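Local coordinates for protein monovalent Na+/H+ antiporter subunit D (Dietzia sp. DQ12-45-1b, PDB 7D3U) that is subunit D of the Mrp complex, a bacterial sodium/proton antiporter, and belongs to a family related to the antiporter-like subunits of complex I, at residues M148-G153 / E444-A449; V191-L196 / Y261-D266; K364-V369 / R524-A529; G309-G314 / F328-H333. All blocks are in the same frame, centred on the assembly; numbering follows the deposited sequence.

Interaction 1 of 4, residues M148-G153 / E444-A449; sequences MITRSG and EGLDPA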
# COMPACT_ATOMS: atom_id res chain seq x y z
N MET A 148 9.93 -10.87 1.66
CA MET A 148 10.76 -11.99 1.23
C MET A 148 10.33 -13.31 1.84
O MET A 148 10.69 -14.37 1.30
CB MET A 148 12.23 -11.73 1.59
CG MET A 148 12.81 -10.49 0.93
SD MET A 148 13.57 -10.82 -0.67
CE MET A 148 12.23 -10.39 -1.77
N ILE A 149 9.59 -13.29 2.94
CA ILE A 149 9.08 -14.52 3.55
C ILE A 149 8.02 -15.11 2.63
O ILE A 149 6.98 -14.49 2.38
CB ILE A 149 8.52 -14.25 4.95
CG1 ILE A 149 9.63 -13.77 5.88
CG2 ILE A 149 7.88 -15.50 5.50
CD1 ILE A 149 10.70 -14.79 6.12
N THR A 150 8.27 -16.31 2.13
CA THR A 150 7.34 -16.99 1.25
C THR A 150 7.03 -18.38 1.80
O THR A 150 7.75 -18.89 2.67
CB THR A 150 7.90 -17.11 -0.17
OG1 THR A 150 8.13 -15.80 -0.70
CG2 THR A 150 6.92 -17.83 -1.07
N ARG A 151 5.95 -18.97 1.30
CA ARG A 151 5.55 -20.30 1.74
C ARG A 151 6.64 -21.33 1.47
O ARG A 151 6.80 -22.28 2.24
CB ARG A 151 4.25 -20.70 1.05
CG ARG A 151 3.87 -22.16 1.19
CD ARG A 151 2.56 -22.47 0.50
NE ARG A 151 2.66 -22.39 -0.96
CZ ARG A 151 2.30 -21.33 -1.68
NH1 ARG A 151 2.43 -21.35 -3.00
NH2 ARG A 151 1.82 -20.25 -1.08
N SER A 152 7.41 -21.15 0.40
CA SER A 152 8.46 -22.09 0.03
C SER A 152 9.84 -21.68 0.52
O SER A 152 10.80 -22.41 0.28
CB SER A 152 8.50 -22.27 -1.49
OG SER A 152 8.74 -21.04 -2.13
N GLY A 153 9.96 -20.53 1.18
CA GLY A 153 11.24 -20.08 1.68
C GLY A 153 12.15 -19.47 0.65
O GLY A 153 13.31 -19.17 0.98
N GLU A 444 7.25 -21.38 -11.18
CA GLU A 444 8.65 -21.71 -11.44
C GLU A 444 9.50 -20.49 -11.12
O GLU A 444 9.53 -19.52 -11.88
CB GLU A 444 8.83 -22.16 -12.88
CG GLU A 444 10.03 -23.06 -13.11
CD GLU A 444 11.27 -22.29 -13.50
OE1 GLU A 444 12.37 -22.87 -13.41
OE2 GLU A 444 11.15 -21.12 -13.90
N GLY A 445 10.21 -20.54 -10.00
CA GLY A 445 10.96 -19.40 -9.52
C GLY A 445 10.87 -19.25 -8.02
O GLY A 445 11.74 -18.64 -7.40
N LEU A 446 9.81 -19.80 -7.43
CA LEU A 446 9.65 -19.80 -5.98
C LEU A 446 9.81 -21.18 -5.36
O LEU A 446 9.89 -21.28 -4.14
CB LEU A 446 8.26 -19.26 -5.60
CG LEU A 446 8.01 -17.75 -5.63
CD1 LEU A 446 7.78 -17.28 -7.05
CD2 LEU A 446 6.82 -17.40 -4.77
N ASP A 447 9.87 -22.24 -6.17
CA ASP A 447 9.91 -23.57 -5.59
C ASP A 447 11.35 -23.98 -5.32
O ASP A 447 12.25 -23.62 -6.07
CB ASP A 447 9.24 -24.58 -6.53
CG ASP A 447 9.86 -24.58 -7.91
OD1 ASP A 447 10.38 -23.53 -8.32
OD2 ASP A 447 9.81 -25.63 -8.58
N PRO A 448 11.60 -24.74 -4.25
CA PRO A 448 12.96 -25.13 -3.87
C PRO A 448 13.54 -26.26 -4.73
O PRO A 448 14.14 -27.21 -4.22
CB PRO A 448 12.80 -25.56 -2.41
CG PRO A 448 11.41 -26.06 -2.34
CD PRO A 448 10.61 -25.18 -3.25
N ALA A 449 13.36 -26.15 -6.04
CA ALA A 449 13.97 -27.09 -6.97
C ALA A 449 14.57 -26.44 -8.20
O ALA A 449 15.37 -27.09 -8.88
CB ALA A 449 12.94 -28.13 -7.42
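Ser152 and Asp447 have the closest CA atoms of the two segments, 6.0 Å apart. Neither segment is regular helix or strand. Residues 150-153 form a type I beta turn, closed by a bond of 3.1 Å from Gly153 N to Thr150 O. In segment 444-449, Pro448 is the centre of an inverse gamma turn.

The polar part of the contact is made by Ser152. Its CB is directed toward the 444-449 loop, and OG, held between the backbone N and the carbonyl carbon (chi1 59°), faces Leu446 O. The two atoms are modelled closer than a normal hydrogen bond allows, so the bond, with OG as donor, is plausible but its length is doubtful. CB of Ser152 rests against Pro448 CD at 4.0 Å.

The second touch is apolar. Thr150 CG2 meets the Leu446 CD2 branch at 3.7 Å, and the two side chains cross at about a right angle. The hydroxyl of Thr150 turns elsewhere, to the carbonyl of Arg154. Asp447 has its CB directed away from segment 148-153; its OD1 accepts a weak bond from Gly445 N.

Gly153 also pairs through its backbone with Ile456, and Arg151 NH1 makes a weak bond to Thr441 O. The arrangement is a loop-on-loop contact: a beta turn between helices 129-146 and 157-187 meets the long segment linking strands 437-438 and 519-520.

Interaction 2 of 4, residues V191-L196 / Y261-D266; sequences VNIAQL and YAVIFD. With LMT (dodecyl-beta-D-maltoside), chain R.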
# COMPACT_ATOMS: atom_id res chain seq x y z
N VAL A 191 6.91 20.65 15.86
CA VAL A 191 6.35 19.57 15.06
C VAL A 191 5.19 18.88 15.76
O VAL A 191 4.54 18.01 15.15
CB VAL A 191 7.42 18.52 14.68
CG1 VAL A 191 8.38 19.10 13.66
CG2 VAL A 191 8.17 18.08 15.93
N ASN A 192 4.92 19.21 17.02
CA ASN A 192 3.78 18.65 17.73
C ASN A 192 2.49 19.00 17.01
O ASN A 192 2.28 20.14 16.60
CB ASN A 192 3.76 19.19 19.16
CG ASN A 192 2.91 18.35 20.09
OD1 ASN A 192 1.79 17.98 19.75
ND2 ASN A 192 3.43 18.06 21.27
N ILE A 193 1.62 18.00 16.84
CA ILE A 193 0.38 18.23 16.10
C ILE A 193 -0.56 19.13 16.89
O ILE A 193 -1.31 19.91 16.30
CB ILE A 193 -0.28 16.89 15.73
CG1 ILE A 193 0.70 16.01 14.97
CG2 ILE A 193 -1.51 17.13 14.87
CD1 ILE A 193 0.09 14.73 14.45
N ALA A 194 -0.53 19.05 18.22
CA ALA A 194 -1.40 19.89 19.03
C ALA A 194 -1.01 21.36 18.91
O ALA A 194 -1.86 22.22 18.67
CB ALA A 194 -1.35 19.44 20.49
N GLN A 195 0.28 21.66 19.08
CA GLN A 195 0.75 23.04 18.99
C GLN A 195 0.58 23.64 17.60
O GLN A 195 0.79 24.84 17.43
CB GLN A 195 2.21 23.13 19.42
CG GLN A 195 2.52 22.35 20.68
CD GLN A 195 3.42 23.11 21.63
OE1 GLN A 195 4.59 23.33 21.35
NE2 GLN A 195 2.86 23.52 22.77
N LEU A 196 0.21 22.83 16.61
CA LEU A 196 -0.19 23.30 15.29
C LEU A 196 -1.71 23.32 15.16
O LEU A 196 -2.25 23.00 14.10
CB LEU A 196 0.43 22.43 14.21
CG LEU A 196 1.95 22.32 14.23
CD1 LEU A 196 2.41 21.14 13.40
CD2 LEU A 196 2.58 23.60 13.73
N TYR A 261 -5.32 16.76 8.67
CA TYR A 261 -6.27 17.72 8.13
C TYR A 261 -7.32 18.14 9.15
O TYR A 261 -7.90 19.23 9.01
CB TYR A 261 -6.96 17.17 6.89
CG TYR A 261 -7.70 18.23 6.11
CD1 TYR A 261 -7.02 19.07 5.24
CD2 TYR A 261 -9.06 18.42 6.27
CE1 TYR A 261 -7.68 20.05 4.54
CE2 TYR A 261 -9.72 19.41 5.58
CZ TYR A 261 -9.03 20.22 4.71
OH TYR A 261 -9.69 21.19 4.01
N ALA A 262 -7.56 17.33 10.18
CA ALA A 262 -8.54 17.73 11.19
C ALA A 262 -7.94 18.66 12.22
O ALA A 262 -8.60 19.61 12.67
CB ALA A 262 -9.13 16.49 11.86
N VAL A 263 -6.69 18.42 12.62
CA VAL A 263 -6.06 19.24 13.64
C VAL A 263 -5.34 20.42 13.00
O VAL A 263 -5.70 21.58 13.25
CB VAL A 263 -5.09 18.41 14.50
CG1 VAL A 263 -4.40 19.30 15.50
CG2 VAL A 263 -5.83 17.30 15.20
N ILE A 264 -4.33 20.14 12.17
CA ILE A 264 -3.51 21.21 11.62
C ILE A 264 -4.35 22.13 10.73
O ILE A 264 -4.48 23.33 10.99
CB ILE A 264 -2.31 20.64 10.85
CG1 ILE A 264 -1.35 19.96 11.82
CG2 ILE A 264 -1.59 21.73 10.10
CD1 ILE A 264 -0.08 19.47 11.17
N PHE A 265 -4.93 21.56 9.67
CA PHE A 265 -5.74 22.36 8.76
C PHE A 265 -7.05 22.81 9.37
O PHE A 265 -7.71 23.69 8.79
CB PHE A 265 -6.01 21.57 7.48
CG PHE A 265 -5.11 21.93 6.34
CD1 PHE A 265 -5.31 23.09 5.62
CD2 PHE A 265 -4.06 21.10 6.00
CE1 PHE A 265 -4.48 23.41 4.58
CE2 PHE A 265 -3.23 21.43 4.95
CZ PHE A 265 -3.44 22.58 4.24
N ASP A 266 -7.46 22.24 10.50
CA ASP A 266 -8.68 22.60 11.21
C ASP A 266 -9.93 22.40 10.36
O ASP A 266 -10.98 22.97 10.66
CB ASP A 266 -8.62 24.05 11.70
CG ASP A 266 -9.35 24.24 13.01
OD1 ASP A 266 -8.95 23.61 14.01
OD2 ASP A 266 -10.32 25.03 13.04
C1B LMT R . -4.98 33.63 -2.15
C2B LMT R . -4.25 34.08 -3.43
C3B LMT R . -4.54 35.56 -3.74
C4B LMT R . -5.84 36.01 -3.04
C5B LMT R . -5.64 35.83 -1.52
C6B LMT R . -6.98 35.89 -0.80
O1B LMT R . -4.38 32.47 -1.67
O2B LMT R . -2.91 33.89 -3.22
O3B LMT R . -4.57 35.80 -5.09
O4' LMT R . -6.11 37.33 -3.31
O5B LMT R . -4.95 34.64 -1.18
O6B LMT R . -6.79 35.84 0.55
C1' LMT R . -2.93 29.49 -1.01
C2' LMT R . -2.68 30.26 -2.32
C3' LMT R . -4.04 30.53 -3.00
C4' LMT R . -4.98 31.24 -2.02
C5' LMT R . -5.02 30.36 -0.76
C6' LMT R . -6.41 30.03 -0.27
O1' LMT R . -2.22 28.32 -1.00
O2' LMT R . -2.11 31.46 -2.01
O3' LMT R . -4.60 29.37 -3.42
O5' LMT R . -4.30 29.17 -0.95
O6' LMT R . -7.26 30.37 -1.29
C1 LMT R . -2.97 27.15 -1.21
C2 LMT R . -2.34 26.14 -0.30
C3 LMT R . -2.39 24.72 -0.75
C4 LMT R . -2.92 23.91 0.40
C5 LMT R . -3.27 22.54 -0.07
C6 LMT R . -4.19 21.84 0.87
C7 LMT R . -4.52 20.49 0.33
C8 LMT R . -5.46 19.81 1.26
C9 LMT R . -5.86 18.44 0.80
C10 LMT R . -6.74 17.85 1.87
C11 LMT R . -8.16 17.74 1.42
C12 LMT R . -8.70 16.38 1.69
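The rings of Tyr261 and Phe265 both touch the dodecyl tail of one detergent, dodecyl-maltoside of chain R. They belong to the last part of helix 249-263, a predicted transmembrane helix of the antiporter fold, and the residues just after it, which pack on the loop after helix 157-187. Over one face of the Tyr261 ring lies detergent C11, 3.9 Å above the plane and shifted toward the rim. The Phe265 ring meets the tail obliquely, with CZ 3.5 Å from detergent C6. Phe265 also meets the ring of Tyr271, their planes at about 70°.

The partner segment, 191-196, contains an Asx turn, in which Asn192 OD1 accepts from Ala194 N at 3.0 Å.

Between the segments the contact is aliphatic. Ile193 and Val263 cross at about a right angle, CG2 of the first against CG1 of the second at 3.7 Å. Val263 CG1 stands anti to the backbone N (chi1 177°), which also brings it close to Ile193 O. Leu196 and Ile264 lie side by side and point the same way, their CD1 atoms 3.7 Å apart.

Helix 204-221 touches Ile264 and Phe265 through Thr210. Tyr568 packs on Val263, so helix 566-572, near the C terminus, also touches this contact. The CA atoms come nearest at Leu196 and Ile264, where Ile264 CA lies 3.3 Å from Leu196 O in an almost straight CA-H...O contact (179°).

Interaction 3 of 4, residues K364-V369 / R524-A529; sequences KTEPLV and RRIGLA. With LMT (dodecyl-beta-D-maltoside), chain K.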
# COMPACT_ATOMS: atom_id res chain seq x y z
N LYS A 364 -18.02 -25.44 -5.14
CA LYS A 364 -18.58 -26.76 -4.88
C LYS A 364 -17.65 -27.62 -4.04
O LYS A 364 -18.11 -28.34 -3.15
CB LYS A 364 -18.89 -27.47 -6.20
CG LYS A 364 -19.46 -28.86 -6.03
CD LYS A 364 -19.99 -29.41 -7.34
CE LYS A 364 -20.68 -30.75 -7.14
NZ LYS A 364 -19.74 -31.79 -6.65
N THR A 365 -16.35 -27.55 -4.30
CA THR A 365 -15.39 -28.37 -3.58
C THR A 365 -14.89 -27.72 -2.30
O THR A 365 -14.49 -28.42 -1.37
CB THR A 365 -14.19 -28.69 -4.48
OG1 THR A 365 -13.22 -27.65 -4.37
CG2 THR A 365 -14.63 -28.82 -5.92
N GLU A 366 -14.91 -26.39 -2.23
CA GLU A 366 -14.47 -25.65 -1.05
C GLU A 366 -15.53 -24.63 -0.67
O GLU A 366 -15.41 -23.44 -1.00
CB GLU A 366 -13.12 -24.98 -1.29
CG GLU A 366 -12.10 -25.87 -1.96
CD GLU A 366 -11.02 -26.32 -1.00
OE1 GLU A 366 -11.23 -26.16 0.22
OE2 GLU A 366 -9.98 -26.81 -1.46
N PRO A 367 -16.59 -25.06 0.02
CA PRO A 367 -17.67 -24.12 0.34
C PRO A 367 -17.30 -23.13 1.43
O PRO A 367 -17.86 -22.03 1.45
CB PRO A 367 -18.81 -25.05 0.78
CG PRO A 367 -18.12 -26.25 1.31
CD PRO A 367 -16.89 -26.43 0.47
N LEU A 368 -16.39 -23.48 2.33
CA LEU A 368 -16.03 -22.57 3.42
C LEU A 368 -15.41 -21.29 2.87
O LEU A 368 -15.87 -20.18 3.18
CB LEU A 368 -15.07 -23.26 4.38
CG LEU A 368 -15.64 -23.73 5.72
CD1 LEU A 368 -15.97 -22.54 6.61
CD2 LEU A 368 -16.86 -24.59 5.51
N VAL A 369 -14.36 -21.42 2.06
CA VAL A 369 -13.71 -20.24 1.51
C VAL A 369 -14.62 -19.54 0.52
O VAL A 369 -14.56 -18.31 0.38
CB VAL A 369 -12.36 -20.62 0.87
CG1 VAL A 369 -12.55 -21.65 -0.22
CG2 VAL A 369 -11.65 -19.40 0.32
N ARG A 524 -11.24 -31.40 -1.77
CA ARG A 524 -11.17 -30.34 -0.77
C ARG A 524 -9.72 -30.17 -0.34
O ARG A 524 -9.22 -30.92 0.50
CB ARG A 524 -12.07 -30.68 0.42
CG ARG A 524 -12.17 -29.58 1.46
CD ARG A 524 -13.27 -29.89 2.46
NE ARG A 524 -13.59 -28.74 3.29
CZ ARG A 524 -13.06 -28.51 4.49
NH1 ARG A 524 -12.17 -29.36 4.99
NH2 ARG A 524 -13.41 -27.44 5.19
N ARG A 525 -9.05 -29.18 -0.92
CA ARG A 525 -7.66 -28.91 -0.58
C ARG A 525 -7.52 -27.98 0.62
O ARG A 525 -6.68 -28.22 1.50
CB ARG A 525 -6.93 -28.29 -1.77
CG ARG A 525 -6.78 -29.21 -2.97
CD ARG A 525 -5.74 -28.66 -3.92
NE ARG A 525 -5.88 -29.21 -5.26
CZ ARG A 525 -5.11 -28.87 -6.29
NH1 ARG A 525 -4.15 -27.98 -6.13
NH2 ARG A 525 -5.31 -29.42 -7.48
N ILE A 526 -8.33 -26.93 0.68
CA ILE A 526 -8.22 -25.92 1.72
C ILE A 526 -8.91 -26.44 2.97
O ILE A 526 -10.15 -26.47 3.04
CB ILE A 526 -8.81 -24.58 1.28
CG1 ILE A 526 -8.13 -24.10 -0.00
CG2 ILE A 526 -8.68 -23.54 2.37
CD1 ILE A 526 -8.81 -22.91 -0.64
N GLY A 527 -8.13 -26.85 3.96
CA GLY A 527 -8.68 -27.32 5.21
C GLY A 527 -9.34 -26.20 6.00
O GLY A 527 -9.52 -25.08 5.54
N LEU A 528 -9.70 -26.54 7.24
CA LEU A 528 -10.39 -25.57 8.09
C LEU A 528 -9.44 -24.49 8.58
O LEU A 528 -9.84 -23.33 8.73
CB LEU A 528 -11.05 -26.29 9.27
CG LEU A 528 -11.84 -25.40 10.23
CD1 LEU A 528 -12.87 -24.57 9.48
CD2 LEU A 528 -12.50 -26.24 11.31
N ALA A 529 -8.18 -24.84 8.82
CA ALA A 529 -7.23 -23.88 9.37
C ALA A 529 -6.88 -22.77 8.39
O ALA A 529 -6.43 -21.70 8.82
CB ALA A 529 -5.95 -24.60 9.80
C1 LMT K . -19.07 -28.77 4.56
C2 LMT K . -19.32 -27.44 5.20
C3 LMT K . -20.02 -26.42 4.37
C4 LMT K . -20.91 -25.62 5.29
C5 LMT K . -20.51 -24.18 5.28
C6 LMT K . -21.11 -23.44 6.43
C7 LMT K . -20.82 -21.98 6.31
C8 LMT K . -21.74 -21.24 7.23
C9 LMT K . -21.11 -20.11 7.96
C10 LMT K . -21.65 -18.83 7.38
C11 LMT K . -20.92 -17.64 7.89
C12 LMT K . -21.47 -16.37 7.34
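Glu366 lies at the break between helices 362-365 and 367-380, at the N-cap position of the second. Its carboxylate reaches the backbone that leads into helix 528-546. OE2 accepts from two successive N-H groups. The bond from Ile526 N is 2.7 Å long and nearly straight at 166°, and it uses the syn lone pair. The one from Arg525 N is weak (127°). Tyr351 OH is a third partner of OE2. The side chain gets there by bending at chi2 (-107°).

Arg524 NE lies 4.7 Å from Glu366 OE1; the charged atoms are not in contact, though the opposite charges may attract. The edge of the Arg524 guanidinium faces Leu368 CG, and Ile526 O lies over one face, 3.8 Å above the plane. Val369 and Ile526 cross at about a right angle, CG1 to CD1 at 4.0 Å. A detergent tail, dodecyl-maltoside of chain K, lies along Pro367 and Leu368, its C3 3.6 Å from Pro367 CG.

Helix 320-350 backs the contact: Ala343 touches Val369, Ile347 touches Ile526, and Arg350 O takes a bond from Arg525 NH1. Leu368 also packs on Ala531 and Leu535, which brings the starts of helices 367-380 and 528-546 together beside the end of helix 320-350.

Interaction 4 of 4, residues G309-G314 / F328-H333; sequences GYILLG and FYLLHH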
# COMPACT_ATOMS: atom_id res chain seq x y z
N GLY A 309 -9.79 5.61 -2.00
CA GLY A 309 -10.47 6.80 -2.48
C GLY A 309 -11.82 7.00 -1.82
O GLY A 309 -12.25 8.13 -1.57
N TYR A 310 -12.51 5.89 -1.53
CA TYR A 310 -13.79 5.96 -0.83
C TYR A 310 -13.61 6.53 0.58
O TYR A 310 -14.35 7.43 0.99
CB TYR A 310 -14.42 4.57 -0.74
CG TYR A 310 -15.51 4.30 -1.75
CD1 TYR A 310 -16.83 4.64 -1.48
CD2 TYR A 310 -15.23 3.68 -2.95
CE1 TYR A 310 -17.82 4.39 -2.39
CE2 TYR A 310 -16.22 3.42 -3.87
CZ TYR A 310 -17.52 3.78 -3.58
OH TYR A 310 -18.51 3.52 -4.50
N ILE A 311 -12.64 6.01 1.32
CA ILE A 311 -12.46 6.41 2.72
C ILE A 311 -12.05 7.87 2.80
O ILE A 311 -12.67 8.66 3.53
CB ILE A 311 -11.43 5.50 3.40
CG1 ILE A 311 -11.88 4.05 3.37
CG2 ILE A 311 -11.21 5.95 4.83
CD1 ILE A 311 -10.79 3.08 3.71
N LEU A 312 -11.01 8.25 2.07
CA LEU A 312 -10.51 9.61 2.12
C LEU A 312 -11.55 10.63 1.69
O LEU A 312 -11.43 11.81 2.04
CB LEU A 312 -9.26 9.75 1.26
CG LEU A 312 -7.97 9.31 1.95
CD1 LEU A 312 -6.78 9.44 1.02
CD2 LEU A 312 -7.75 10.10 3.22
N LEU A 313 -12.56 10.20 0.94
CA LEU A 313 -13.67 11.10 0.63
C LEU A 313 -14.37 11.56 1.90
O LEU A 313 -14.97 12.64 1.92
CB LEU A 313 -14.66 10.41 -0.31
CG LEU A 313 -15.72 11.30 -0.95
CD1 LEU A 313 -15.06 12.39 -1.77
CD2 LEU A 313 -16.66 10.47 -1.80
N GLY A 314 -14.30 10.76 2.96
CA GLY A 314 -14.91 11.17 4.22
C GLY A 314 -14.27 12.40 4.82
O GLY A 314 -14.92 13.14 5.57
N PHE A 328 -16.14 5.05 9.76
CA PHE A 328 -16.80 3.76 9.67
C PHE A 328 -16.37 3.01 8.42
O PHE A 328 -16.17 1.79 8.45
CB PHE A 328 -18.32 3.93 9.69
CG PHE A 328 -19.08 2.64 9.64
CD1 PHE A 328 -19.38 1.95 10.80
CD2 PHE A 328 -19.49 2.11 8.43
CE1 PHE A 328 -20.08 0.76 10.75
CE2 PHE A 328 -20.19 0.93 8.38
CZ PHE A 328 -20.48 0.25 9.54
N TYR A 329 -16.20 3.73 7.31
CA TYR A 329 -15.75 3.10 6.07
C TYR A 329 -14.34 2.57 6.21
O TYR A 329 -14.03 1.49 5.71
CB TYR A 329 -15.85 4.08 4.91
CG TYR A 329 -16.21 3.42 3.60
CD1 TYR A 329 -15.43 2.41 3.08
CD2 TYR A 329 -17.33 3.83 2.89
CE1 TYR A 329 -15.76 1.81 1.89
CE2 TYR A 329 -17.67 3.23 1.70
CZ TYR A 329 -16.87 2.22 1.20
OH TYR A 329 -17.20 1.62 0.00
N LEU A 330 -13.46 3.32 6.88
CA LEU A 330 -12.10 2.84 7.12
C LEU A 330 -12.11 1.54 7.92
O LEU A 330 -11.51 0.54 7.51
CB LEU A 330 -11.31 3.92 7.85
CG LEU A 330 -9.84 3.67 8.19
CD1 LEU A 330 -9.04 3.50 6.93
CD2 LEU A 330 -9.31 4.83 9.00
N LEU A 331 -12.81 1.55 9.06
CA LEU A 331 -12.81 0.38 9.93
C LEU A 331 -13.49 -0.81 9.28
O LEU A 331 -13.10 -1.96 9.54
CB LEU A 331 -13.49 0.72 11.25
CG LEU A 331 -12.89 1.91 11.99
CD1 LEU A 331 -13.71 2.24 13.21
CD2 LEU A 331 -11.45 1.62 12.36
N HIS A 332 -14.50 -0.58 8.44
CA HIS A 332 -15.14 -1.68 7.74
C HIS A 332 -14.27 -2.20 6.60
O HIS A 332 -14.14 -3.41 6.41
CB HIS A 332 -16.50 -1.25 7.20
CG HIS A 332 -16.74 -1.67 5.79
ND1 HIS A 332 -17.18 -2.93 5.45
CD2 HIS A 332 -16.60 -1.00 4.62
CE1 HIS A 332 -17.30 -3.02 4.14
NE2 HIS A 332 -16.95 -1.86 3.61
N HIS A 333 -13.67 -1.29 5.83
CA HIS A 333 -12.97 -1.70 4.62
C HIS A 333 -11.67 -2.41 4.94
O HIS A 333 -11.29 -3.33 4.21
CB HIS A 333 -12.68 -0.50 3.72
CG HIS A 333 -11.55 -0.74 2.77
ND1 HIS A 333 -11.53 -1.80 1.90
CD2 HIS A 333 -10.40 -0.07 2.58
CE1 HIS A 333 -10.41 -1.77 1.20
NE2 HIS A 333 -9.71 -0.72 1.59
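Around Ile311 and Leu330, whose CA atoms are 5.7 Å apart, helix segments 309-314 and 328-333 run nearly antiparallel, at 154°, with their axes 8.9 Å apart.

Tyr310 and Tyr329 form the aromatic part. The rings are roughly parallel, planes at 27°, but displaced, with centroids 5.2 Å apart and little overlap. Tyr329 OH lies over one face of the Tyr310 ring, 3.4 Å from CD1. In return Tyr310 CB sits over a face of the Tyr329 ring as a CH-pi contact, 4.2 Å from the centroid. Each hydroxyl has a polar partner elsewhere: Ala411 O for Tyr310 and Gln307 NE2 for Tyr329.

The two helices form an antiparallel hairpin of consecutive transmembrane helices in the antiporter fold. Ile311 makes the aliphatic part of the interface. Its chi1 of -60° sets CG2 against Leu330 CB at 3.6 Å and leaves CG1 and CD1 for the rings of Tyr329 and His333. CD1 lies at the edge of the His333 ring, 3.4 Å from CD2.

Lys251 of helix 249-263 touches Leu330 and His333, reminiscent of the buried lysines and histidines along the membrane arm of complex I; any similar role here is inferred. Ile254 of the same helix packs on Ile311.

How the interactions relate
From the N terminus, interaction 1 opens first, at 148-153. Interaction 2 then opens and closes, from 191-196 to 261-266. Interaction 4 follows, a short closure between neighbouring helices. Interactions 2 and 4 lie within the span that interaction 1 closes at 444-449. Interaction 3 opens at 364-369, before that closure, and closes at 524-529, after it, so interactions 1 and 3 cross. Their centres are about 23 Å apart. They join the loops and helix starts at one end of the bundle, while interaction 2 lies on the opposite side of the chain's centre. Interaction 4 sits deeper in the helix bundle, its centre about 21 Å from that of interaction 2.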